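Local structure of pancreatic lipase related protein 2 (Equus caballus, 1W52) at residues T72-H77 against E146-I151; E168-R173 against D197-D202. The protein probably hydrolyses the ester bonds of galactolipids and triacylglycerols, releasing fatty acids, as a secreted calcium-binding lipase of the alpha/beta hydrolase superfamily. One frame throughout, in Å; residues are numbered along the deposited sequence.

Contact 1 of 2, residues T72-H77 against E146-I151; sequences THFVIH and ENVHII
His73 and His149 meet rim to rim, ND1 of His73 lying 3.0 Å from ND1 of His149 in a hydrogen bond whose donor could be either ring. The ring planes stand 80° apart, and neither ring lies over the other's face. The two side chains start differently: His73 CG is anti to its carbonyl carbon (chi1 -56°), whereas His149 CG is anti to its backbone nitrogen (chi1 -177°), which brings the two ND1 edges together on the face of the sheet that also carries Val75 and Ile151. Ile151 CG1 covers one face of the His149 ring, offset toward its rim. Val75 accompanies Ile151 on this same side of the sheet, its CG2 4.2 Å from CD1 of Ile151.

Beneath the side chains, strands 72-76 and 148-151 run parallel as neighbours in the central sheet of the alpha/beta hydrolase fold. Thr72 and Phe74 each use both backbone polar atoms: His149 N donates to Thr72 O (2.8 Å), Phe74 N to His149 O (2.7 Å) and Ile151 N to Phe74 O (2.6 Å). Thr72 N reaching Asn147 O and Ile76 N reaching Ile151 O extend the pattern at its two ends. On the opposite face the contacts across the strands are apolar, with Val148 CG1 set at the edge of the Phe74 ring, 3.6 Å from CD1, and Ile76 CD1 packed against Ile150 CG2.

Farther out, His73 NE2 is bonded to Glu99 OE1 and His149 NE2 to Thr175 OG1, so each imidazole is held through both nitrogens. With an alanine here in place of His73, His149 ND1 and Glu99 would probably both lose this partner, and the His149 ring, still tied at NE2, could turn more easily. Thr72 OG1, on the other face, is bonded to Tyr143 OH and Asn102 ND2.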
loop_
_atom_site.group_PDB
_atom_site.type_symbol
_atom_site.label_atom_id
_atom_site.label_comp_id
_atom_site.label_asym_id
_atom_site.label_seq_id
_atom_site.Cartn_x
_atom_site.Cartn_y
_atom_site.Cartn_z
ATOM N N THR A 72 5.792 6.985 -18.287
ATOM C CA THR A 72 5.836 5.544 -18.483
ATOM C C THR A 72 5.882 4.776 -17.158
ATOM O O THR A 72 6.777 4.975 -16.323
ATOM C CB THR A 72 7.026 5.188 -19.311
ATOM O OG1 THR A 72 6.946 5.859 -20.583
ATOM C CG2 THR A 72 7.076 3.677 -19.593
ATOM N N HIS A 73 4.896 3.912 -16.961
ATOM C CA HIS A 73 4.846 3.043 -15.789
ATOM C C HIS A 73 5.398 1.653 -16.104
ATOM O O HIS A 73 5.027 1.010 -17.075
ATOM C CB HIS A 73 3.421 2.950 -15.267
ATOM C CG HIS A 73 2.834 4.289 -14.954
ATOM N ND1 HIS A 73 3.267 5.055 -13.902
ATOM C CD2 HIS A 73 1.861 5.005 -15.565
ATOM C CE1 HIS A 73 2.581 6.186 -13.871
ATOM N NE2 HIS A 73 1.716 6.178 -14.867
ATOM N N PHE A 74 6.347 1.248 -15.277
ATOM C CA PHE A 74 6.900 -0.094 -15.279
ATOM C C PHE A 74 6.317 -0.795 -14.057
ATOM O O PHE A 74 6.219 -0.201 -12.961
ATOM C CB PHE A 74 8.402 -0.002 -15.113
ATOM C CG PHE A 74 9.160 0.290 -16.403
ATOM C CD1 PHE A 74 9.907 1.488 -16.564
ATOM C CD2 PHE A 74 9.207 -0.650 -17.420
ATOM C CE1 PHE A 74 10.646 1.706 -17.688
ATOM C CE2 PHE A 74 9.953 -0.410 -18.555
ATOM C CZ PHE A 74 10.672 0.764 -18.674
ATOM N N VAL A 75 5.944 -2.051 -14.240
ATOM C CA VAL A 75 5.407 -2.863 -13.157
ATOM C C VAL A 75 6.163 -4.172 -13.075
ATOM O O VAL A 75 6.006 -5.021 -13.908
ATOM C CB VAL A 75 3.971 -3.149 -13.436
ATOM C CG1 VAL A 75 3.424 -4.103 -12.434
ATOM C CG2 VAL A 75 3.194 -1.834 -13.392
ATOM N N ILE A 76 6.978 -4.350 -12.066
ATOM C CA ILE A 76 7.801 -5.556 -11.925
ATOM C C ILE A 76 7.308 -6.512 -10.794
ATOM O O ILE A 76 7.237 -6.110 -9.616
ATOM C CB ILE A 76 9.238 -5.104 -11.607
ATOM C CG1 ILE A 76 9.649 -3.921 -12.506
ATOM C CG2 ILE A 76 10.194 -6.285 -11.740
ATOM C CD1 ILE A 76 10.946 -3.234 -12.088
ATOM N N HIS A 77 7.025 -7.766 -11.146
ATOM C CA HIS A 77 6.654 -8.781 -10.154
ATOM C C HIS A 77 7.869 -9.296 -9.365
ATOM O O HIS A 77 9.027 -8.924 -9.621
ATOM C CB HIS A 77 5.950 -9.968 -10.815
ATOM C CG HIS A 77 6.872 -10.851 -11.591
ATOM N ND1 HIS A 77 6.541 -11.370 -12.820
ATOM C CD2 HIS A 77 8.133 -11.274 -11.343
ATOM C CE1 HIS A 77 7.539 -12.103 -13.279
ATOM N NE2 HIS A 77 8.521 -12.059 -12.402
ATOM N N GLU A 146 13.215 11.197 -15.874
ATOM C CA GLU A 146 12.323 11.641 -14.792
ATOM C C GLU A 146 10.816 11.544 -15.115
ATOM O O GLU A 146 9.993 11.848 -14.288
ATOM C CB GLU A 146 12.700 13.030 -14.303
ATOM C CG GLU A 146 11.909 14.137 -14.959
ATOM C CD GLU A 146 12.319 15.525 -14.496
ATOM O OE1 GLU A 146 12.314 15.764 -13.262
ATOM O OE2 GLU A 146 12.625 16.378 -15.364
ATOM N N ASN A 147 10.482 11.103 -16.313
ATOM C CA ASN A 147 9.136 10.701 -16.673
ATOM C C ASN A 147 8.820 9.236 -16.443
ATOM O O ASN A 147 7.771 8.772 -16.841
ATOM C CB ASN A 147 8.915 10.945 -18.165
ATOM C CG ASN A 147 8.571 12.364 -18.471
ATOM O OD1 ASN A 147 7.759 12.974 -17.784
ATOM N ND2 ASN A 147 9.179 12.903 -19.503
ATOM N N VAL A 148 9.718 8.492 -15.815
ATOM C CA VAL A 148 9.546 7.047 -15.650
ATOM C C VAL A 148 9.222 6.724 -14.220
ATOM O O VAL A 148 9.899 7.200 -13.310
ATOM C CB VAL A 148 10.815 6.300 -15.944
ATOM C CG1 VAL A 148 10.664 4.819 -15.503
ATOM C CG2 VAL A 148 11.150 6.411 -17.396
ATOM N N HIS A 149 8.200 5.882 -14.063
ATOM C CA HIS A 149 7.725 5.366 -12.774
ATOM C C HIS A 149 7.866 3.870 -12.757
ATOM O O HIS A 149 7.241 3.162 -13.593
ATOM C CB HIS A 149 6.264 5.656 -12.627
ATOM C CG HIS A 149 5.686 5.234 -11.317
ATOM N ND1 HIS A 149 4.342 4.949 -11.156
ATOM C CD2 HIS A 149 6.256 5.092 -10.098
ATOM C CE1 HIS A 149 4.113 4.657 -9.892
ATOM N NE2 HIS A 149 5.256 4.728 -9.229
ATOM N N ILE A 150 8.693 3.374 -11.844
ATOM C CA ILE A 150 8.788 1.943 -11.705
ATOM C C ILE A 150 8.061 1.491 -10.487
ATOM O O ILE A 150 8.261 2.033 -9.427
ATOM C CB ILE A 150 10.184 1.496 -11.611
ATOM C CG1 ILE A 150 10.928 1.866 -12.874
ATOM C CG2 ILE A 150 10.182 -0.035 -11.575
ATOM C CD1 ILE A 150 12.385 1.750 -12.751
ATOM N N ILE A 151 7.219 0.485 -10.633
ATOM C CA ILE A 151 6.451 -0.023 -9.500
ATOM C C ILE A 151 6.828 -1.479 -9.303
ATOM O O ILE A 151 6.540 -2.273 -10.172
ATOM C CB ILE A 151 4.947 0.034 -9.810
ATOM C CG1 ILE A 151 4.502 1.381 -10.355
ATOM C CG2 ILE A 151 4.178 -0.229 -8.566
ATOM C CD1 ILE A 151 2.987 1.394 -10.765
#

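Contact 2 of 2, residues E168-R173 against D197-D202; sequences EGRVGR and DAQFVD. With CA (calcium ion), chain E.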
loop_
_atom_site.group_PDB
_atom_site.type_symbol
_atom_site.label_atom_id
_atom_site.label_comp_id
_atom_site.label_asym_id
_atom_site.label_seq_id
_atom_site.Cartn_x
_atom_site.Cartn_y
_atom_site.Cartn_z
ATOM N N GLU A 168 21.747 6.471 -11.686
ATOM C CA GLU A 168 22.114 7.505 -10.719
ATOM C C GLU A 168 20.965 8.278 -10.068
ATOM O O GLU A 168 21.114 9.445 -9.736
ATOM C CB GLU A 168 23.075 8.516 -11.373
ATOM C CG GLU A 168 24.572 8.162 -11.327
ATOM C CD GLU A 168 25.032 7.360 -12.540
ATOM O OE1 GLU A 168 24.649 7.685 -13.703
ATOM O OE2 GLU A 168 25.786 6.390 -12.323
ATOM N N GLY A 169 19.825 7.637 -9.872
ATOM C CA GLY A 169 18.650 8.310 -9.318
ATOM C C GLY A 169 17.951 9.331 -10.207
ATOM O O GLY A 169 17.273 10.249 -9.703
ATOM N N ARG A 170 18.075 9.132 -11.523
ATOM C CA ARG A 170 17.555 10.047 -12.543
ATOM C C ARG A 170 16.083 9.766 -12.821
ATOM O O ARG A 170 15.377 10.584 -13.382
ATOM C CB ARG A 170 18.392 9.948 -13.858
ATOM C CG ARG A 170 19.518 10.990 -14.014
ATOM C CD ARG A 170 19.059 12.425 -13.689
ATOM N NE ARG A 170 20.142 13.337 -13.320
ATOM C CZ ARG A 170 20.014 14.393 -12.505
ATOM N NH1 ARG A 170 18.842 14.699 -11.945
ATOM N NH2 ARG A 170 21.079 15.155 -12.248
ATOM N N VAL A 171 15.652 8.586 -12.414
ATOM C CA VAL A 171 14.302 8.083 -12.645
ATOM C C VAL A 171 13.332 8.727 -11.635
ATOM O O VAL A 171 13.585 8.804 -10.449
ATOM C CB VAL A 171 14.278 6.517 -12.599
ATOM C CG1 VAL A 171 15.229 6.022 -11.532
ATOM C CG2 VAL A 171 12.911 5.969 -12.315
ATOM N N GLY A 172 12.208 9.197 -12.137
ATOM C CA GLY A 172 11.355 10.076 -11.379
ATOM C C GLY A 172 10.681 9.442 -10.201
ATOM O O GLY A 172 10.427 10.100 -9.205
ATOM N N ARG A 173 10.344 8.170 -10.315
ATOM C CA ARG A 173 9.699 7.482 -9.204
ATOM C C ARG A 173 9.757 5.986 -9.299
ATOM O O ARG A 173 9.471 5.385 -10.343
ATOM C CB ARG A 173 8.255 7.868 -9.152
ATOM C CG ARG A 173 7.489 7.369 -7.990
ATOM C CD ARG A 173 6.036 7.624 -8.212
ATOM N NE ARG A 173 5.204 7.372 -7.050
ATOM C CZ ARG A 173 3.889 7.172 -7.116
ATOM N NH1 ARG A 173 3.289 7.187 -8.296
ATOM N NH2 ARG A 173 3.164 6.973 -6.015
ATOM N N ASP A 197 17.311 5.770 -5.008
ATOM C CA ASP A 197 17.299 5.074 -6.285
ATOM C C ASP A 197 16.394 5.808 -7.266
ATOM O O ASP A 197 16.388 5.520 -8.466
ATOM C CB ASP A 197 16.896 3.590 -6.123
ATOM C CG ASP A 197 17.830 2.805 -5.172
ATOM O OD1 ASP A 197 19.092 2.879 -5.271
ATOM O OD2 ASP A 197 17.379 2.062 -4.290
ATOM N N ALA A 198 15.617 6.759 -6.743
ATOM C CA ALA A 198 14.750 7.589 -7.593
ATOM C C ALA A 198 14.589 8.975 -7.018
ATOM O O ALA A 198 14.977 9.222 -5.885
ATOM C CB ALA A 198 13.431 6.957 -7.818
ATOM N N GLN A 199 14.059 9.887 -7.818
ATOM C CA GLN A 199 13.816 11.231 -7.335
ATOM C C GLN A 199 12.788 11.155 -6.238
ATOM O O GLN A 199 12.756 11.964 -5.318
ATOM C CB GLN A 199 13.315 12.135 -8.461
ATOM C CG GLN A 199 14.282 12.276 -9.658
ATOM C CD GLN A 199 15.440 13.206 -9.382
ATOM O OE1 GLN A 199 15.901 13.342 -8.256
ATOM N NE2 GLN A 199 15.915 13.848 -10.434
ATOM N N PHE A 200 11.938 10.141 -6.351
ATOM C CA PHE A 200 10.883 9.871 -5.387
ATOM C C PHE A 200 10.657 8.373 -5.240
ATOM O O PHE A 200 10.349 7.674 -6.239
ATOM C CB PHE A 200 9.607 10.478 -5.889
ATOM C CG PHE A 200 8.453 10.300 -4.967
ATOM C CD1 PHE A 200 8.583 10.497 -3.583
ATOM C CD2 PHE A 200 7.194 9.938 -5.474
ATOM C CE1 PHE A 200 7.474 10.369 -2.734
ATOM C CE2 PHE A 200 6.094 9.820 -4.604
ATOM C CZ PHE A 200 6.251 10.038 -3.246
ATOM N N VAL A 201 10.762 7.913 -3.986
ATOM C CA VAL A 201 10.490 6.527 -3.608
ATOM C C VAL A 201 9.384 6.526 -2.566
ATOM O O VAL A 201 9.498 7.147 -1.494
ATOM C CB VAL A 201 11.751 5.806 -2.997
ATOM C CG1 VAL A 201 11.460 4.339 -2.668
ATOM C CG2 VAL A 201 12.999 5.877 -3.927
ATOM N N ASP A 202 8.337 5.788 -2.868
ATOM C CA ASP A 202 7.253 5.598 -1.913
ATOM C C ASP A 202 7.040 4.111 -1.658
ATOM O O ASP A 202 7.021 3.305 -2.573
ATOM C CB ASP A 202 5.951 6.201 -2.436
ATOM C CG ASP A 202 5.591 5.700 -3.837
ATOM O OD1 ASP A 202 6.540 5.452 -4.652
ATOM O OD2 ASP A 202 4.400 5.527 -4.191
HETATM CA CA CA E . 19.572 1.184 -3.532
#
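A calcium site borders this contact, in which the connection between helix 155-166 and strand 173-177 of the alpha/beta hydrolase fold packs against the segment leading into strand 201-204. Asp197 grips the calcium ion through both carboxylate oxygens, OD1 and OD2 each 2.5 Å from the metal, and the backbone O of Glu189 and OD1 of Asp194 also bind it. The Asp197 side chain leaves the backbone away from residues 168-173, while its backbone O lies beside Val171 CG1.

A Schellman motif ends the helix, with Glu168 at positive phi. The turn that follows, through Gly169 and Gly172, presents bare backbone to Ala198 and Gln199. Gln199 N donates a nearly straight hydrogen bond to Val171 O (2.9 Å, 166° at the hydrogen), and the Gln199 side chain, bent at chi2, lies over Gly169 O with CD 3.5 Å from that oxygen.

At the strand end of the contact, Arg173 has CG anti to the backbone N (chi1 -174°) and its chain extended to NE, and it runs alongside the Phe200 ring, the guanidinium and ring planes 13° apart. Gly310 O and His311 O accept from Arg173 NH2 and NH1, and Thr175 OG1 is bonded to Asp202 OD1. The guanidinium reaches Asp202 in a salt bridge that includes two weak hydrogen bonds, bent at the hydrogen, Arg173 NH2 to Asp202 OD2 at 2.6 Å and Arg173 NE to Asp202 OD1 at 3.3 Å.

In the fold
Contact 1 closes before contact 2 opens along the chain, and their centres lie about 10 Å apart in the same mixed sheet. Strands 72-76, 148-153, 173-177 and 201-204 are consecutive parallel neighbours, so the second strand of contact 1 adjoins Arg173 of contact 2: Ile150 N to Arg173 O and Arg173 N to Val148 O are probable hydrogen bonds, and CE1 of His149 packs against NH1 of Arg173. Helix 155-166 connects the two inner strands. Ser154, the predicted nucleophile, follows strand 148-153 and Asp178, the predicted charge-relay acid, follows strand 173-177, so the contacts belong to the scaffold that carries both residues.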